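Local structure of lipase, class 3 (6L7N) at residues V71-E76 against P137-A142; A34-S39 against A51-D56. The protein probably hydrolyses the ester bonds of triacylglycerols and related lipids, as a fungal class 3 lipase of the alpha/beta-hydrolase fold. All blocks are in the same frame, centred on the assembly; numbering follows the deposited sequence.

Contact 1: residues V71-E76 against P137-A142; sequences VDHANE and PGYELA
The ring of Y139 lies under the backbone of E76 and reaches H73 with its hydroxyl. The contact sits at one end of the alpha/beta-hydrolase sheet. Residues 71-76 leave strand 66-72 and turn toward strand 77-83; residues 137-142 lead into strand 140-146. The tight part is centred on the Y139 ring. E76 CA sits over the middle of one face, 3.5 Å from the ring centroid and 2° off its normal, a CH-pi contact. The E76 side chain crosses the ring at about a right angle. Its CB and CG cover the CD1-CE1 side of that face, with CG 3.5 Å from Y139 CE1. E140 N donates to E76 O at 3.1 Å. V71 CG1 meets the rim at Y139 CE2, 3.8 Å away. With CG anti to its own carbonyl carbon (chi1 -79°), Y139 lays its ring beneath E76 CA and brings OH to the imidazole edge. There Y139 OH and H73 ND1 share a hydrogen bond of 2.7 Å. A leucine in place of Y139 would probably leave H73 ND1 without this partner and take the aromatic face from under E76 CA. The turn itself is an Asx motif: N75 N donates to D72 OD1, and N75 ND2 gives D72 OD2 a nearly straight bond. D72 OD2 also bonds Y18 OH of helix 6-22. The solvent side is looser. The exposed E76 carboxylate is turned 44° from the ring plane, and E140 OE2 comes no nearer than 4.1 Å to N75 O.

Contact 2: residues A34-S39 against A51-D56; sequences AKISCS and ATVFYD
I36 and V53 meet through their side chains beside a single beta bridge between K35 and T52. The bridge joins the loop after helix 25-28 to strand 52-57, the edge strand of the alpha/beta-hydrolase sheet. Two backbone bonds make it: V53 N to A34 O at 2.8 Å, and I36 N to A51 O at 3.1 Å. I36 carries the apolar side. Its CG1 is anti to the carbonyl carbon (chi1 -73°), which brings this branch within 3.9 Å of V53 CG2. The two side chains cross at about a right angle. The same branch runs on, extended, to CD1, which lies 4.3 Å from A51 CB. Y18 and A21 of helix 6-22 and F68 and A70 of strand 66-72 also touch I36, so it is buried. T52 turns OG1 between its backbone N and carbonyl carbon (chi1 63°). Its CG2 is thereby set near K35 CG, 4.4 Å off, a loose approach. K35 CB points away from 51-56, and the exposed chain is extended beyond CG. A34 O also lies 3.2 Å from T52 CA, a CA-H...O contact. One water donates to both I36 O, at 2.8 Å, and A51 O, at 3.0 Å.

From the N terminus, the chain passes helix 6-22 and helix 25-28 before reaching 34-39. Contact 2 closes first, over a short loop that holds helix 44-49 and the C38-C43 disulfide. The chain then runs through strand 52-57 into strand 66-72. Contact 1 opens at the end of that strand and closes a longer loop, which includes strand 77-83 and helix 112-135. The two loops follow in series and neither nest nor cross. Their centres are about 15 Å apart, and they touch where strands 52-57 and 66-72 pair. Together they tie the loop after helix 25-28 to edge strand 52-57, and the turn between strands 66-72 and 77-83 to the start of strand 140-146.

Contact 1: residues V71-E76 against P137-A142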
loop_
_atom_site.group_PDB
_atom_site.type_symbol
_atom_site.label_atom_id
_atom_site.label_comp_id
_atom_site.label_asym_id
_atom_site.label_seq_id
_atom_site.Cartn_x
_atom_site.Cartn_y
_atom_site.Cartn_z
ATOM N N VAL A 71 -15.624 6.435 -0.209
ATOM C CA VAL A 71 -16.146 6.513 -1.569
ATOM C C VAL A 71 -15.785 7.867 -2.155
ATOM O O VAL A 71 -15.996 8.907 -1.518
ATOM C CB VAL A 71 -17.667 6.269 -1.635
ATOM C CG1 VAL A 71 -18.190 6.784 -2.965
ATOM C CG2 VAL A 71 -17.985 4.754 -1.526
ATOM N N ASP A 72 -15.255 7.838 -3.375
ATOM C CA ASP A 72 -14.771 8.985 -4.127
ATOM C C ASP A 72 -15.674 9.093 -5.353
ATOM O O ASP A 72 -15.520 8.331 -6.315
ATOM C CB ASP A 72 -13.304 8.763 -4.487
ATOM C CG ASP A 72 -12.725 9.853 -5.347
ATOM O OD1 ASP A 72 -13.479 10.670 -5.938
ATOM O OD2 ASP A 72 -11.481 9.880 -5.422
ATOM N N HIS A 73 -16.643 10.011 -5.292
ATOM C CA HIS A 73 -17.558 10.232 -6.403
ATOM C C HIS A 73 -16.922 11.002 -7.548
ATOM O O HIS A 73 -17.417 10.933 -8.680
ATOM C CB HIS A 73 -18.800 10.980 -5.906
ATOM C CG HIS A 73 -19.610 10.202 -4.921
ATOM N ND1 HIS A 73 -20.288 9.055 -5.265
ATOM C CD2 HIS A 73 -19.835 10.393 -3.601
ATOM C CE1 HIS A 73 -20.908 8.577 -4.202
ATOM N NE2 HIS A 73 -20.646 9.368 -3.177
ATOM N N ALA A 74 -15.855 11.751 -7.282
ATOM C CA ALA A 74 -15.166 12.435 -8.368
ATOM C C ALA A 74 -14.473 11.441 -9.288
ATOM O O ALA A 74 -14.558 11.560 -10.518
ATOM C CB ALA A 74 -14.167 13.445 -7.803
ATOM N N ASN A 75 -13.802 10.439 -8.720
ATOM C CA ASN A 75 -13.051 9.470 -9.508
ATOM C C ASN A 75 -13.750 8.118 -9.607
ATOM O O ASN A 75 -13.157 7.164 -10.122
ATOM C CB ASN A 75 -11.638 9.314 -8.935
ATOM C CG ASN A 75 -10.857 10.624 -8.954
ATOM O OD1 ASN A 75 -10.462 11.104 -10.017
ATOM N ND2 ASN A 75 -10.648 11.214 -7.781
ATOM N N GLU A 76 -14.998 8.023 -9.149
ATOM C CA GLU A 76 -15.809 6.810 -9.248
ATOM C C GLU A 76 -15.060 5.603 -8.680
ATOM O O GLU A 76 -14.829 4.598 -9.353
ATOM C CB GLU A 76 -16.251 6.556 -10.699
ATOM C CG GLU A 76 -17.317 7.549 -11.200
ATOM C CD GLU A 76 -18.196 6.991 -12.327
ATOM O OE1 GLU A 76 -18.644 5.826 -12.236
ATOM O OE2 GLU A 76 -18.460 7.724 -13.304
ATOM N N PRO A 137 -22.357 0.818 -8.062
ATOM C CA PRO A 137 -22.071 -0.349 -8.920
ATOM C C PRO A 137 -21.054 -0.105 -10.030
ATOM O O PRO A 137 -20.371 -1.056 -10.434
ATOM C CB PRO A 137 -23.450 -0.690 -9.504
ATOM C CG PRO A 137 -24.200 0.605 -9.482
ATOM C CD PRO A 137 -23.753 1.277 -8.200
ATOM N N GLY A 138 -20.963 1.103 -10.569
ATOM C CA GLY A 138 -20.032 1.367 -11.645
ATOM C C GLY A 138 -18.649 1.773 -11.183
ATOM O O GLY A 138 -17.816 2.173 -12.006
ATOM N N TYR A 139 -18.378 1.679 -9.888
ATOM C CA TYR A 139 -17.139 2.200 -9.327
ATOM C C TYR A 139 -16.065 1.120 -9.306
ATOM O O TYR A 139 -16.349 -0.068 -9.137
ATOM C CB TYR A 139 -17.357 2.734 -7.908
ATOM C CG TYR A 139 -18.000 4.111 -7.852
ATOM C CD1 TYR A 139 -18.745 4.601 -8.923
ATOM C CD2 TYR A 139 -17.865 4.913 -6.732
ATOM C CE1 TYR A 139 -19.331 5.854 -8.873
ATOM C CE2 TYR A 139 -18.455 6.181 -6.670
ATOM C CZ TYR A 139 -19.186 6.641 -7.748
ATOM O OH TYR A 139 -19.770 7.896 -7.690
ATOM N N GLU A 140 -14.825 1.549 -9.508
ATOM C CA GLU A 140 -13.690 0.657 -9.350
ATOM C C GLU A 140 -13.376 0.505 -7.868
ATOM O O GLU A 140 -13.875 1.243 -7.018
ATOM C CB GLU A 140 -12.477 1.190 -10.117
ATOM C CG GLU A 140 -11.841 2.408 -9.489
ATOM C CD GLU A 140 -10.655 2.950 -10.273
ATOM O OE1 GLU A 140 -10.003 2.178 -11.003
ATOM O OE2 GLU A 140 -10.377 4.160 -10.160
ATOM N N LEU A 141 -12.567 -0.492 -7.542
ATOM C CA LEU A 141 -12.119 -0.685 -6.177
ATOM C C LEU A 141 -10.620 -0.471 -6.189
ATOM O O LEU A 141 -9.919 -1.065 -7.011
ATOM C CB LEU A 141 -12.465 -2.079 -5.633
ATOM C CG LEU A 141 -11.778 -2.439 -4.300
ATOM C CD1 LEU A 141 -12.248 -1.566 -3.139
ATOM C CD2 LEU A 141 -11.915 -3.911 -3.931
ATOM N N ALA A 142 -10.151 0.412 -5.320
ATOM C CA ALA A 142 -8.744 0.763 -5.213
ATOM C C ALA A 142 -8.313 0.455 -3.790
ATOM O O ALA A 142 -8.906 0.954 -2.836
ATOM C CB ALA A 142 -8.516 2.240 -5.557
#

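Contact 2: residues A34-S39 against A51-D56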
loop_
_atom_site.group_PDB
_atom_site.type_symbol
_atom_site.label_atom_id
_atom_site.label_comp_id
_atom_site.label_asym_id
_atom_site.label_seq_id
_atom_site.Cartn_x
_atom_site.Cartn_y
_atom_site.Cartn_z
ATOM N N ALA A 34 -18.583 11.037 7.527
ATOM C CA ALA A 34 -17.660 12.151 7.696
ATOM C C ALA A 34 -16.707 12.251 6.510
ATOM O O ALA A 34 -16.394 11.257 5.850
ATOM C CB ALA A 34 -16.861 11.993 8.987
ATOM N N LYS A 35 -16.237 13.469 6.247
ATOM C CA LYS A 35 -15.289 13.708 5.167
ATOM C C LYS A 35 -13.872 13.346 5.602
ATOM O O LYS A 35 -13.465 13.646 6.725
ATOM C CB LYS A 35 -15.335 15.176 4.747
ATOM C CG LYS A 35 -16.744 15.668 4.421
ATOM C CD LYS A 35 -16.908 17.165 4.699
ATOM C CE LYS A 35 -18.305 17.631 4.294
ATOM N NZ LYS A 35 -18.367 19.095 4.005
ATOM N N ILE A 36 -13.120 12.697 4.703
ATOM C CA ILE A 36 -11.692 12.501 4.936
ATOM C C ILE A 36 -10.997 13.856 4.994
ATOM O O ILE A 36 -11.226 14.730 4.146
ATOM C CB ILE A 36 -11.068 11.642 3.824
ATOM C CG1 ILE A 36 -11.469 10.164 3.935
ATOM C CG2 ILE A 36 -9.554 11.792 3.814
ATOM C CD1 ILE A 36 -11.111 9.376 2.684
ATOM N N SER A 37 -10.104 14.025 5.970
ATOM C CA SER A 37 -9.370 15.271 6.103
ATOM C C SER A 37 -7.990 14.974 6.655
ATOM O O SER A 37 -7.818 14.061 7.464
ATOM C CB SER A 37 -10.098 16.266 7.026
ATOM O OG SER A 37 -9.517 17.546 6.884
ATOM N N CYS A 38 -7.007 15.746 6.201
ATOM C CA CYS A 38 -5.626 15.631 6.657
ATOM C C CYS A 38 -5.237 16.963 7.272
ATOM O O CYS A 38 -4.971 17.923 6.547
ATOM C CB CYS A 38 -4.699 15.279 5.511
ATOM S SG CYS A 38 -5.099 13.697 4.831
ATOM N N SER A 39 -5.177 17.013 8.602
ATOM C CA SER A 39 -4.943 18.293 9.260
ATOM C C SER A 39 -3.582 18.868 8.891
ATOM O O SER A 39 -3.430 20.088 8.826
ATOM C CB SER A 39 -5.089 18.145 10.776
ATOM O OG SER A 39 -4.184 17.206 11.307
ATOM N N ALA A 51 -14.422 13.018 -0.885
ATOM C CA ALA A 51 -14.593 11.636 -0.444
ATOM C C ALA A 51 -14.946 11.543 1.040
ATOM O O ALA A 51 -14.411 12.284 1.869
ATOM C CB ALA A 51 -13.304 10.866 -0.739
ATOM N N THR A 52 -15.861 10.618 1.368
ATOM C CA THR A 52 -16.379 10.414 2.717
ATOM C C THR A 52 -16.152 8.978 3.187
ATOM O O THR A 52 -16.078 8.043 2.383
ATOM C CB THR A 52 -17.880 10.712 2.786
ATOM O OG1 THR A 52 -18.588 9.794 1.950
ATOM C CG2 THR A 52 -18.156 12.116 2.302
ATOM N N VAL A 53 -16.073 8.803 4.502
ATOM C CA VAL A 53 -15.790 7.488 5.070
ATOM C C VAL A 53 -17.058 6.642 5.095
ATOM O O VAL A 53 -18.068 7.042 5.694
ATOM C CB VAL A 53 -15.203 7.619 6.484
ATOM C CG1 VAL A 53 -15.128 6.243 7.142
ATOM C CG2 VAL A 53 -13.839 8.259 6.418
ATOM N N PHE A 54 -16.995 5.442 4.480
ATOM C CA PHE A 54 -18.076 4.476 4.638
ATOM C C PHE A 54 -17.927 3.617 5.870
ATOM O O PHE A 54 -18.912 3.356 6.578
ATOM C CB PHE A 54 -18.137 3.565 3.433
ATOM C CG PHE A 54 -19.045 4.048 2.411
ATOM C CD1 PHE A 54 -20.364 3.712 2.432
ATOM C CD2 PHE A 54 -18.616 4.851 1.420
ATOM C CE1 PHE A 54 -21.239 4.192 1.448
ATOM C CE2 PHE A 54 -19.505 5.328 0.431
ATOM C CZ PHE A 54 -20.809 5.011 0.477
ATOM N N TYR A 55 -16.716 3.128 6.087
ATOM C CA TYR A 55 -16.428 2.285 7.227
ATOM C C TYR A 55 -15.008 2.582 7.647
ATOM O O TYR A 55 -14.211 3.057 6.845
ATOM C CB TYR A 55 -16.557 0.790 6.899
ATOM C CG TYR A 55 -17.934 0.345 6.456
ATOM C CD1 TYR A 55 -18.953 0.155 7.382
ATOM C CD2 TYR A 55 -18.211 0.100 5.118
ATOM C CE1 TYR A 55 -20.202 -0.263 6.994
ATOM C CE2 TYR A 55 -19.474 -0.309 4.714
ATOM C CZ TYR A 55 -20.462 -0.495 5.657
ATOM O OH TYR A 55 -21.724 -0.906 5.276
ATOM N N ASP A 56 -14.689 2.309 8.906
ATOM C CA ASP A 56 -13.293 2.396 9.305
ATOM C C ASP A 56 -13.015 1.422 10.435
ATOM O O ASP A 56 -13.923 0.850 11.047
ATOM C CB ASP A 56 -12.882 3.817 9.707
ATOM C CG ASP A 56 -13.879 4.487 10.602
ATOM O OD1 ASP A 56 -14.468 3.810 11.485
ATOM O OD2 ASP A 56 -14.061 5.716 10.409
HETATM O O HOH W 1 -12.902 14.854 1.913
#